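Local coordinates for tRNA dimethylallyltransferase (Bacillus halodurans, PDB 3EXA), which probably catalyses transfer of a dimethylallyl group from dimethylallyl diphosphate to adenine 37 of tRNAs that read codons beginning with uridine, at residues 14-19 and 96-101; 48-53 and 58-63; 195-200 and 299-304. One frame throughout, in Å; residues are numbered along the deposited sequence.

Interaction 1: 14-19 and 96-101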
ATOM      1  N   VAL A  14      20.839  35.044  -5.396  1.00 25.89           N
ATOM      2  CA  VAL A  14      20.387  36.190  -4.607  1.00 18.70           C
ATOM      3  C   VAL A  14      21.216  36.400  -3.341  1.00 18.63           C
ATOM      4  O   VAL A  14      20.890  37.253  -2.525  1.00 15.19           O
ATOM      5  CB  VAL A  14      18.905  36.053  -4.177  1.00 20.40           C
ATOM      6  CG1 VAL A  14      17.989  36.288  -5.360  1.00 19.96           C
ATOM      7  CG2 VAL A  14      18.660  34.678  -3.588  1.00 20.91           C
ATOM      8  N   GLY A  15      22.270  35.614  -3.155  1.00 13.75           N
ATOM      9  CA  GLY A  15      23.098  35.807  -1.976  1.00 17.70           C
ATOM     10  C   GLY A  15      22.608  35.108  -0.730  1.00 16.92           C
ATOM     11  O   GLY A  15      22.808  35.591   0.382  1.00 23.24           O
ATOM     12  N   LYS A  16      21.981  33.957  -0.928  1.00 16.97           N
ATOM     13  CA  LYS A  16      21.448  33.153   0.150  1.00 14.67           C
ATOM     14  C   LYS A  16      22.553  32.591   1.051  1.00 23.60           C
ATOM     15  O   LYS A  16      22.367  32.453   2.262  1.00 18.56           O
ATOM     16  CB  LYS A  16      20.619  32.026  -0.447  1.00  4.13           C
ATOM     17  CG  LYS A  16      19.245  31.889   0.166  1.00 24.86           C
ATOM     18  CD  LYS A  16      18.138  31.609  -0.865  1.00 21.37           C
ATOM     19  CE  LYS A  16      18.356  30.318  -1.632  1.00 27.62           C
ATOM     20  NZ  LYS A  16      19.230  30.512  -2.817  1.00 23.58           N
ATOM     21  N   THR A  17      23.707  32.275   0.472  1.00 25.14           N
ATOM     22  CA  THR A  17      24.806  31.731   1.269  1.00 28.14           C
ATOM     23  C   THR A  17      25.394  32.755   2.233  1.00 29.16           C
ATOM     24  O   THR A  17      25.392  32.557   3.452  1.00 20.60           O
ATOM     25  CB  THR A  17      25.943  31.196   0.375  1.00 32.02           C
ATOM     26  OG1 THR A  17      25.454  30.096  -0.403  1.00 32.60           O
ATOM     27  CG2 THR A  17      27.117  30.724   1.230  1.00 26.90           C
ATOM     28  N   LYS A  18      25.893  33.856   1.678  1.00 29.57           N
ATOM     29  CA  LYS A  18      26.504  34.903   2.486  1.00 26.35           C
ATOM     30  C   LYS A  18      25.578  35.480   3.553  1.00 29.01           C
ATOM     31  O   LYS A  18      25.976  35.624   4.710  1.00 28.52           O
ATOM     32  CB  LYS A  18      27.028  36.031   1.587  1.00 31.45           C
ATOM     33  CG  LYS A  18      27.751  37.146   2.340  1.00 32.28           C
ATOM     34  CD  LYS A  18      28.289  38.201   1.390  1.00 36.72           C
ATOM     35  CE  LYS A  18      28.864  39.405   2.146  1.00 48.04           C
ATOM     36  NZ  LYS A  18      29.901  39.025   3.166  1.00 46.66           N
ATOM     37  N   THR A  19      24.343  35.801   3.195  1.00 15.79           N
ATOM     38  CA  THR A  19      23.475  36.371   4.200  1.00 20.82           C
ATOM     39  C   THR A  19      23.178  35.368   5.301  1.00 18.35           C
ATOM     40  O   THR A  19      22.975  35.749   6.450  1.00 29.27           O
ATOM     41  CB  THR A  19      22.163  36.924   3.598  1.00 19.81           C
ATOM     42  OG1 THR A  19      21.321  35.850   3.182  1.00 39.14           O
ATOM     43  CG2 THR A  19      22.475  37.791   2.407  1.00 20.92           C
ATOM     44  N   PHE A  96      19.408  26.577  11.107  1.00 17.51           N
ATOM     45  CA  PHE A  96      19.115  27.344   9.899  1.00 15.38           C
ATOM     46  C   PHE A  96      18.884  26.423   8.684  1.00 17.17           C
ATOM     47  O   PHE A  96      19.760  25.638   8.318  1.00 13.17           O
ATOM     48  CB  PHE A  96      20.300  28.283   9.598  1.00 23.10           C
ATOM     49  CG  PHE A  96      20.238  29.621  10.301  1.00 21.11           C
ATOM     50  CD1 PHE A  96      19.721  30.740   9.645  1.00 25.59           C
ATOM     51  CD2 PHE A  96      20.714  29.769  11.599  1.00 18.77           C
ATOM     52  CE1 PHE A  96      19.674  31.993  10.273  1.00 24.20           C
ATOM     53  CE2 PHE A  96      20.672  31.017  12.235  1.00 25.43           C
ATOM     54  CZ  PHE A  96      20.151  32.133  11.565  1.00 19.70           C
ATOM     55  N   LEU A  97      17.705  26.515   8.077  1.00 14.11           N
ATOM     56  CA  LEU A  97      17.389  25.733   6.890  1.00 14.07           C
ATOM     57  C   LEU A  97      17.552  26.716   5.737  1.00 19.40           C
ATOM     58  O   LEU A  97      16.736  27.637   5.565  1.00 13.12           O
ATOM     59  CB  LEU A  97      15.950  25.205   6.940  1.00 17.55           C
ATOM     60  CG  LEU A  97      15.491  24.268   5.810  1.00 11.86           C
ATOM     61  CD1 LEU A  97      16.343  23.022   5.776  1.00  7.35           C
ATOM     62  CD2 LEU A  97      14.048  23.891   6.024  1.00 22.65           C
ATOM     63  N   VAL A  98      18.617  26.510   4.960  1.00 17.40           N
ATOM     64  CA  VAL A  98      18.972  27.390   3.842  1.00 24.20           C
ATOM     65  C   VAL A  98      18.881  26.797   2.442  1.00 23.15           C
ATOM     66  O   VAL A  98      19.282  25.656   2.209  1.00 28.91           O
ATOM     67  CB  VAL A  98      20.417  27.954   4.023  1.00 15.10           C
ATOM     68  CG1 VAL A  98      20.759  28.921   2.885  1.00 13.48           C
ATOM     69  CG2 VAL A  98      20.523  28.664   5.347  1.00 10.01           C
ATOM     70  N   GLY A  99      18.358  27.605   1.522  1.00 27.93           N
ATOM     71  CA  GLY A  99      18.216  27.210   0.135  1.00 32.87           C
ATOM     72  C   GLY A  99      17.276  26.047  -0.036  1.00 40.47           C
ATOM     73  O   GLY A  99      16.435  25.795   0.829  1.00 41.87           O
ATOM     74  N   GLY A 100      17.414  25.344  -1.161  1.00 44.88           N
ATOM     75  CA  GLY A 100      16.581  24.183  -1.437  1.00 43.71           C
ATOM     76  C   GLY A 100      15.300  24.457  -2.202  1.00 41.24           C
ATOM     77  O   GLY A 100      14.936  25.606  -2.445  1.00 43.65           O
ATOM     78  N   THR A 101      14.617  23.389  -2.601  1.00 40.42           N
ATOM     79  CA  THR A 101      13.359  23.537  -3.319  1.00 43.84           C
ATOM     80  C   THR A 101      12.235  23.462  -2.298  1.00 37.70           C
ATOM     81  O   THR A 101      12.397  22.872  -1.227  1.00 27.73           O
ATOM     82  CB  THR A 101      13.132  22.411  -4.350  1.00 49.98           C
ATOM     83  OG1 THR A 101      12.780  21.204  -3.661  1.00 60.67           O
ATOM     84  CG2 THR A 101      14.388  22.171  -5.170  1.00 48.25           C
TER

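Interaction 2: 48-53 and 58-63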
ATOM      1  N   ALA A  48      27.020  24.416  -7.590  1.00 30.91           N
ATOM      2  CA  ALA A  48      27.378  25.644  -6.882  1.00 25.40           C
ATOM      3  C   ALA A  48      27.499  25.356  -5.392  1.00 29.62           C
ATOM      4  O   ALA A  48      26.975  26.099  -4.554  1.00 29.00           O
ATOM      5  CB  ALA A  48      26.326  26.720  -7.124  1.00 28.86           C
ATOM      6  N   LYS A  49      28.190  24.264  -5.076  1.00 25.81           N
ATOM      7  CA  LYS A  49      28.391  23.837  -3.696  1.00 21.89           C
ATOM      8  C   LYS A  49      29.141  24.896  -2.896  1.00 27.29           C
ATOM      9  O   LYS A  49      30.107  25.495  -3.380  1.00 29.76           O
ATOM     10  CB  LYS A  49      29.161  22.512  -3.674  1.00 11.83           C
ATOM     11  CG  LYS A  49      29.124  21.787  -2.340  1.00 15.07           C
ATOM     12  CD  LYS A  49      29.625  20.349  -2.471  1.00 14.79           C
ATOM     13  CE  LYS A  49      28.673  19.487  -3.290  1.00 23.92           C
ATOM     14  NZ  LYS A  49      29.257  18.159  -3.614  1.00 13.75           N
ATOM     15  N   ILE A  50      28.688  25.128  -1.667  1.00 28.91           N
ATOM     16  CA  ILE A  50      29.327  26.109  -0.801  1.00 31.00           C
ATOM     17  C   ILE A  50      30.722  25.631  -0.411  1.00 28.46           C
ATOM     18  O   ILE A  50      30.934  24.449  -0.153  1.00 26.43           O
ATOM     19  CB  ILE A  50      28.514  26.349   0.496  1.00 33.41           C
ATOM     20  CG1 ILE A  50      29.273  27.326   1.401  1.00 34.15           C
ATOM     21  CG2 ILE A  50      28.297  25.034   1.235  1.00 27.06           C
ATOM     22  CD1 ILE A  50      28.496  27.784   2.611  1.00 44.82           C
ATOM     23  N   THR A  51      31.670  26.556  -0.359  1.00 26.83           N
ATOM     24  CA  THR A  51      33.034  26.206   0.001  1.00 29.48           C
ATOM     25  C   THR A  51      33.264  26.344   1.504  1.00 30.30           C
ATOM     26  O   THR A  51      32.505  27.017   2.197  1.00 24.95           O
ATOM     27  CB  THR A  51      34.031  27.101  -0.741  1.00 28.34           C
ATOM     28  OG1 THR A  51      33.830  28.465  -0.350  1.00 26.15           O
ATOM     29  CG2 THR A  51      33.829  26.972  -2.250  1.00 23.28           C
ATOM     30  N   ALA A  52      34.315  25.702   2.004  1.00 32.45           N
ATOM     31  CA  ALA A  52      34.625  25.778   3.427  1.00 32.09           C
ATOM     32  C   ALA A  52      34.893  27.232   3.814  1.00 35.38           C
ATOM     33  O   ALA A  52      34.593  27.654   4.936  1.00 35.17           O
ATOM     34  CB  ALA A  52      35.837  24.905   3.751  1.00 27.22           C
ATOM     35  N   GLU A  53      35.446  27.993   2.872  1.00 36.79           N
ATOM     36  CA  GLU A  53      35.762  29.398   3.091  1.00 37.99           C
ATOM     37  C   GLU A  53      34.481  30.241   3.177  1.00 35.55           C
ATOM     38  O   GLU A  53      34.408  31.187   3.961  1.00 34.62           O
ATOM     39  CB  GLU A  53      36.672  29.900   1.963  1.00 42.35           C
ATOM     40  CG  GLU A  53      37.491  31.133   2.312  1.00 58.23           C
ATOM     41  CD  GLU A  53      38.468  31.517   1.208  1.00 67.52           C
ATOM     42  OE1 GLU A  53      39.300  32.429   1.426  1.00 67.29           O
ATOM     43  OE2 GLU A  53      38.401  30.905   0.120  1.00 72.94           O
ATOM     44  N   VAL A  58      31.009  28.635  10.219  1.00 27.95           N
ATOM     45  CA  VAL A  58      29.675  28.130  10.493  1.00 25.61           C
ATOM     46  C   VAL A  58      29.580  26.695  10.006  1.00 26.85           C
ATOM     47  O   VAL A  58      29.949  26.386   8.875  1.00 37.51           O
ATOM     48  CB  VAL A  58      28.594  28.959   9.781  1.00 28.06           C
ATOM     49  CG1 VAL A  58      27.216  28.397  10.109  1.00 30.74           C
ATOM     50  CG2 VAL A  58      28.690  30.418  10.201  1.00 26.89           C
ATOM     51  N   PRO A  59      29.101  25.792  10.864  1.00 21.98           N
ATOM     52  CA  PRO A  59      28.968  24.383  10.484  1.00 27.59           C
ATOM     53  C   PRO A  59      27.769  24.110   9.569  1.00 23.94           C
ATOM     54  O   PRO A  59      26.670  24.636   9.782  1.00 15.65           O
ATOM     55  CB  PRO A  59      28.835  23.677  11.830  1.00 28.40           C
ATOM     56  CG  PRO A  59      28.126  24.704  12.661  1.00 31.32           C
ATOM     57  CD  PRO A  59      28.850  25.974  12.301  1.00 20.90           C
ATOM     58  N   HIS A  60      27.993  23.292   8.547  1.00 13.97           N
ATOM     59  CA  HIS A  60      26.940  22.950   7.611  1.00 18.96           C
ATOM     60  C   HIS A  60      26.687  21.451   7.540  1.00 18.53           C
ATOM     61  O   HIS A  60      27.621  20.645   7.552  1.00 23.76           O
ATOM     62  CB  HIS A  60      27.271  23.500   6.220  1.00 19.86           C
ATOM     63  CG  HIS A  60      27.240  24.990   6.142  1.00 17.38           C
ATOM     64  ND1 HIS A  60      26.702  25.672   5.068  1.00 25.70           N
ATOM     65  CD2 HIS A  60      27.687  25.940   6.999  1.00 16.84           C
ATOM     66  CE1 HIS A  60      26.818  26.969   5.268  1.00 20.94           C
ATOM     67  NE2 HIS A  60      27.416  27.158   6.435  1.00 21.88           N
ATOM     68  N   HIS A  61      25.414  21.081   7.458  1.00 18.53           N
ATOM     69  CA  HIS A  61      25.041  19.676   7.402  1.00 17.12           C
ATOM     70  C   HIS A  61      24.342  19.269   6.115  1.00 16.09           C
ATOM     71  O   HIS A  61      23.741  20.097   5.424  1.00 11.94           O
ATOM     72  CB  HIS A  61      24.119  19.333   8.572  1.00 20.50           C
ATOM     73  CG  HIS A  61      24.637  19.772   9.904  1.00 17.74           C
ATOM     74  ND1 HIS A  61      24.643  21.090  10.301  1.00 24.37           N
ATOM     75  CD2 HIS A  61      25.188  19.068  10.919  1.00 22.13           C
ATOM     76  CE1 HIS A  61      25.178  21.182  11.505  1.00 20.82           C
ATOM     77  NE2 HIS A  61      25.518  19.970  11.902  1.00 26.54           N
ATOM     78  N   LEU A  62      24.416  17.973   5.824  1.00 15.11           N
ATOM     79  CA  LEU A  62      23.781  17.392   4.654  1.00 10.75           C
ATOM     80  C   LEU A  62      24.474  17.744   3.346  1.00 20.88           C
ATOM     81  O   LEU A  62      23.845  17.859   2.292  1.00 16.86           O
ATOM     82  CB  LEU A  62      22.313  17.806   4.621  1.00 15.07           C
ATOM     83  CG  LEU A  62      21.333  16.880   5.365  1.00 20.44           C
ATOM     84  CD1 LEU A  62      21.964  16.236   6.600  1.00  7.59           C
ATOM     85  CD2 LEU A  62      20.119  17.689   5.733  1.00 11.12           C
ATOM     86  N   ILE A  63      25.783  17.929   3.428  1.00 18.29           N
ATOM     87  CA  ILE A  63      26.573  18.230   2.253  1.00 20.78           C
ATOM     88  C   ILE A  63      27.518  17.060   2.031  1.00 28.71           C
ATOM     89  O   ILE A  63      28.205  16.622   2.959  1.00 29.86           O
ATOM     90  CB  ILE A  63      27.419  19.488   2.438  1.00 19.03           C
ATOM     91  CG1 ILE A  63      26.532  20.666   2.816  1.00 20.82           C
ATOM     92  CG2 ILE A  63      28.165  19.793   1.154  1.00 14.54           C
ATOM     93  CD1 ILE A  63      25.632  21.131   1.715  1.00 23.96           C
TER

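Interaction 3: 195-200 and 299-304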
ATOM      1  N   ILE A 195      12.272  33.791   5.938  1.00 16.88           N
ATOM      2  CA  ILE A 195      12.560  35.019   5.201  1.00 17.52           C
ATOM      3  C   ILE A 195      12.881  34.658   3.762  1.00 16.25           C
ATOM      4  O   ILE A 195      13.414  33.585   3.493  1.00 19.45           O
ATOM      5  CB  ILE A 195      13.779  35.772   5.785  1.00 21.56           C
ATOM      6  CG1 ILE A 195      14.999  34.858   5.760  1.00 23.79           C
ATOM      7  CG2 ILE A 195      13.487  36.246   7.214  1.00 21.92           C
ATOM      8  CD1 ILE A 195      16.276  35.531   6.160  1.00 28.70           C
ATOM      9  N   GLY A 196      12.560  35.547   2.831  1.00 22.78           N
ATOM     10  CA  GLY A 196      12.853  35.268   1.438  1.00 19.23           C
ATOM     11  C   GLY A 196      13.695  36.372   0.833  1.00 19.23           C
ATOM     12  O   GLY A 196      13.474  37.549   1.117  1.00 21.94           O
ATOM     13  N   LEU A 197      14.674  35.987   0.018  1.00 20.83           N
ATOM     14  CA  LEU A 197      15.557  36.932  -0.657  1.00 14.88           C
ATOM     15  C   LEU A 197      15.173  36.991  -2.137  1.00 20.08           C
ATOM     16  O   LEU A 197      15.116  35.959  -2.809  1.00 19.85           O
ATOM     17  CB  LEU A 197      17.015  36.490  -0.505  1.00 15.55           C
ATOM     18  CG  LEU A 197      17.442  36.221   0.949  1.00 16.36           C
ATOM     19  CD1 LEU A 197      18.942  35.961   1.004  1.00  6.92           C
ATOM     20  CD2 LEU A 197      17.074  37.412   1.823  1.00  4.71           C
ATOM     21  N   THR A 198      14.888  38.199  -2.625  1.00 25.06           N
ATOM     22  CA  THR A 198      14.491  38.423  -4.011  1.00 21.19           C
ATOM     23  C   THR A 198      15.433  39.419  -4.609  1.00 22.24           C
ATOM     24  O   THR A 198      16.360  39.895  -3.955  1.00 21.66           O
ATOM     25  CB  THR A 198      13.118  39.098  -4.160  1.00 25.81           C
ATOM     26  OG1 THR A 198      12.328  38.857  -2.998  1.00 39.46           O
ATOM     27  CG2 THR A 198      12.405  38.580  -5.400  1.00 28.68           C
HETATM   28  N   MSE A 199      15.128  39.789  -5.846  1.00 21.83           N
HETATM   29  CA  MSE A 199      15.947  40.733  -6.578  1.00 25.92           C
HETATM   30  C   MSE A 199      15.233  41.092  -7.873  1.00 25.26           C
HETATM   31  O   MSE A 199      14.413  40.321  -8.368  1.00 27.72           O
HETATM   32  CB  MSE A 199      17.286  40.067  -6.877  1.00 27.42           C
HETATM   33  CG  MSE A 199      18.460  40.992  -7.096  1.00 30.58           C
HETATM   34 SE   MSE A 199      20.090  39.935  -7.337  1.00 35.33          SE
HETATM   35  CE  MSE A 199      20.599  39.692  -5.497  1.00 24.55           C
ATOM     36  N   GLU A 200      15.543  42.267  -8.409  1.00 29.10           N
ATOM     37  CA  GLU A 200      14.951  42.733  -9.659  1.00 27.34           C
ATOM     38  C   GLU A 200      15.188  41.713 -10.776  1.00 28.10           C
ATOM     39  O   GLU A 200      16.265  41.121 -10.869  1.00 23.05           O
ATOM     40  CB  GLU A 200      15.549  44.096 -10.037  1.00 26.88           C
ATOM     41  CG  GLU A 200      14.790  45.284  -9.450  1.00 48.69           C
ATOM     42  CD  GLU A 200      15.607  46.577  -9.411  1.00 56.19           C
ATOM     43  OE1 GLU A 200      16.310  46.890 -10.402  1.00 56.76           O
ATOM     44  OE2 GLU A 200      15.531  47.289  -8.384  1.00 57.12           O
HETATM   45  N   MSE A 299      21.823  43.803   8.714  1.00 11.37           N
HETATM   46  CA  MSE A 299      21.508  44.315  10.037  1.00 20.19           C
HETATM   47  C   MSE A 299      19.988  44.418  10.178  1.00 16.98           C
HETATM   48  O   MSE A 299      19.443  44.169  11.251  1.00 24.49           O
HETATM   49  CB  MSE A 299      22.175  45.683  10.237  1.00 28.17           C
HETATM   50  CG  MSE A 299      22.173  46.209  11.666  1.00 43.22           C
HETATM   51 SE   MSE A 299      23.356  47.765  11.904  1.00 60.98          SE
HETATM   52  CE  MSE A 299      22.378  49.078  10.835  1.00 49.55           C
ATOM     53  N   GLU A 300      19.305  44.759   9.089  1.00 13.33           N
ATOM     54  CA  GLU A 300      17.850  44.875   9.107  1.00 10.75           C
ATOM     55  C   GLU A 300      17.214  43.500   9.217  1.00 13.75           C
ATOM     56  O   GLU A 300      16.209  43.324   9.906  1.00 15.13           O
ATOM     57  CB  GLU A 300      17.340  45.546   7.829  1.00 14.37           C
ATOM     58  CG  GLU A 300      15.813  45.615   7.722  1.00 10.35           C
ATOM     59  CD  GLU A 300      15.325  45.794   6.290  1.00 23.83           C
ATOM     60  OE1 GLU A 300      16.119  46.262   5.438  1.00 20.80           O
ATOM     61  OE2 GLU A 300      14.140  45.473   6.016  1.00 24.44           O
ATOM     62  N   ILE A 301      17.802  42.527   8.526  1.00 12.12           N
ATOM     63  CA  ILE A 301      17.285  41.164   8.528  1.00  8.82           C
ATOM     64  C   ILE A 301      17.484  40.493   9.876  1.00 13.90           C
ATOM     65  O   ILE A 301      16.626  39.735  10.314  1.00  8.55           O
ATOM     66  CB  ILE A 301      17.976  40.291   7.457  1.00 14.65           C
ATOM     67  CG1 ILE A 301      17.579  40.768   6.062  1.00 13.07           C
ATOM     68  CG2 ILE A 301      17.577  38.826   7.642  1.00 20.35           C
ATOM     69  CD1 ILE A 301      18.297  40.049   4.956  1.00  3.22           C
ATOM     70  N   HIS A 302      18.624  40.758  10.518  1.00 11.81           N
ATOM     71  CA  HIS A 302      18.925  40.169  11.814  1.00 13.14           C
ATOM     72  C   HIS A 302      17.983  40.709  12.874  1.00 20.91           C
ATOM     73  O   HIS A 302      17.505  39.971  13.740  1.00 20.41           O
ATOM     74  CB  HIS A 302      20.354  40.472  12.233  1.00 13.66           C
ATOM     75  CG  HIS A 302      20.616  40.214  13.688  1.00 18.61           C
ATOM     76  ND1 HIS A 302      20.296  41.122  14.673  1.00 19.40           N
ATOM     77  CD2 HIS A 302      21.134  39.133  14.320  1.00 21.71           C
ATOM     78  CE1 HIS A 302      20.610  40.613  15.857  1.00 11.54           C
ATOM     79  NE2 HIS A 302      21.117  39.412  15.669  1.00 22.44           N
ATOM     80  N   ASN A 303      17.738  42.007  12.819  1.00 12.49           N
ATOM     81  CA  ASN A 303      16.841  42.607  13.774  1.00 20.78           C
ATOM     82  C   ASN A 303      15.472  41.953  13.653  1.00 23.72           C
ATOM     83  O   ASN A 303      14.907  41.518  14.654  1.00 30.62           O
ATOM     84  CB  ASN A 303      16.737  44.112  13.538  1.00 10.99           C
ATOM     85  CG  ASN A 303      15.778  44.771  14.491  1.00 19.85           C
ATOM     86  OD1 ASN A 303      14.642  45.084  14.133  1.00 13.18           O
ATOM     87  ND2 ASN A 303      16.218  44.969  15.730  1.00 14.81           N
ATOM     88  N   PHE A 304      14.953  41.853  12.430  1.00 22.33           N
ATOM     89  CA  PHE A 304      13.641  41.242  12.226  1.00 20.89           C
ATOM     90  C   PHE A 304      13.554  39.789  12.693  1.00 17.90           C
ATOM     91  O   PHE A 304      12.597  39.397  13.363  1.00 17.32           O
ATOM     92  CB  PHE A 304      13.223  41.306  10.760  1.00 12.36           C
ATOM     93  CG  PHE A 304      11.982  40.527  10.474  1.00 14.80           C
ATOM     94  CD1 PHE A 304      12.054  39.180  10.113  1.00 10.33           C
ATOM     95  CD2 PHE A 304      10.733  41.122  10.606  1.00 14.17           C
ATOM     96  CE1 PHE A 304      10.890  38.418   9.893  1.00  5.27           C
ATOM     97  CE2 PHE A 304       9.560  40.381  10.392  1.00 18.66           C
ATOM     98  CZ  PHE A 304       9.645  39.017  10.030  1.00 13.10           C
TER

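Interaction 1: 14-19 and 96-101
K16 and G99 bring the two backbones closest, their CA atoms 6.8 Å apart, where the start of helix 16-25 faces the loop that follows strand 94-98. Both segments run from loop to helix or strand to loop at this point: G15 is the N-cap residue of helix 16-25, and T101 holds the same position ahead of helix 102-110. Inside the helix start, T19 grips G15 O twice, with T19 N and T19 OG1 each 3.2 Å from it and arriving from opposite faces of the carbonyl plane.

Across the gap the work is done by carbon. The K16 side chain bends at chi2, chi3 and chi4 and folds over the G99 backbone, placing CE 3.6 Å from G99 CA; glycine presents a bare main chain for the methylene to lie on. One residue earlier, V98 turns its CG1 anti to its backbone N (chi1 -177°), which brings that methyl 3.9 Å from K16 O and 4.3 Å from K16 CG.

Segment 14-19 carries the end of the P-loop (Walker A) motif, with predicted ATP contacts and, by similarity, substrate contacts at V14 to T17. T101, at the far end, interacts with substrate tRNA by similarity; here its OG1 is hydrogen-bonded to N132 OD1 of the second subunit.

Beyond CE, NZ is hydrogen-bonded to P11 O, within the loop itself. K16 thus meets 96-101 through its methylenes while its ammonium turns back to P11, consistent with a lysine held in a site for phosphate.

Interaction 2: 48-53 and 58-63
A small, partly exposed apolar contact joins K49 and I50 to I63 and H60 near one margin of the parallel sheet. It falls within the beta-alpha-beta unit made of strand 29-33, helix 52-55 and strand 60-61, the last being an outermost strand of the sheet in this chain. The backbones stay well apart, 8.4 Å between the CA atoms of K49 and I63 at their closest, and side chains bridge the interval.

I50 reaches out fully extended, CG1 anti to the backbone N (chi1 177°), so that its terminal methyl meets the H60 imidazole at the carbon between the two nitrogens. CD1 is modelled 3.2 Å from H60 CE1, shorter than a normal carbon-carbon contact and doubtful in its exact value, and 3.7 Å from H60 ND1. The two side chains cross at about a right angle, and the methyl approaches the ring obliquely. The same I50 also packs on T17 of the P-loop.

K49 and I63 instead slide past each other in opposite directions. I63 CG2 sits 3.9 Å from K49 CD and 4.1 Å from K49 CG, beside the middle of the lysine chain. Past CD a bend (chi3 -68°) carries NZ on to D64 and D44, with which it forms salt bridges, and to Y40 O.

The lysine is therefore divided in its chemistry: methylenes lie against I63, while the ammonium is held in salt bridges with the two aspartates.

Interaction 3: 195-200 and 299-304
I195 and I301 are each covered to nearly the same extent by the opposite segment, and they meet at the centre of the contact between strand 191-198 and helix 294-317. Their CA atoms are 8.4 Å apart, the closest backbone approach here, and their side chains cross at about a right angle. The touch is methyl to methyl: I195 CD1 rests 3.8 Å from I301 CG2. I195 gets there with CG1 between its backbone N and carbonyl carbon (chi1 58°), while CG2 is left to face a different partner.

That partner is F304, one helical turn after I301 and on the same side of the helix. Its ring atom CE1 comes within 4.3 Å of I195 CG2, an oblique approach, looser than the isoleucine pair.

The segment axes run nearly antiparallel, at 162° and 11.2 Å apart, as expected of a helix laid against a parallel sheet in the alpha/beta architecture of P-loop proteins. Strand 191-198 lies between strands 4-9 and 284-288, with backbone bonds from I195 to A7 and V9 on one side and from G196 to T285 and F287 on the other. I301 also packs on F287 and on L23, and so touches both the sheet and helix 16-25.

Two residues along the strand, L197 adds a lighter touch: its CD2 stands 4.3 Å from I301 CD1, and the same side chain packs on T19 at the start of the P-loop helix.

Overall arrangement
All three contacts reach the six-stranded parallel sheet. Interaction 1 lies between the other two, its centre about 11 Å from those of interactions 2 and 3, which lie about 21 Å apart and do not touch. Along the chain interaction 2 falls between the two segments of interaction 1, and interaction 3 begins only after both. The P-loop and the start of helix 16-25 link them: T17 CG2 meets I50 CD1 at 3.5 Å, while K16 CA is 3.9 Å from L197 CD1 and V14 CA 3.6 Å from M199 CE. The P-loop is flanked by segment 48-53 and strand 191-198, which helix 294-317 backs, so the predicted nucleotide and probable substrate sites border on parts distant in sequence.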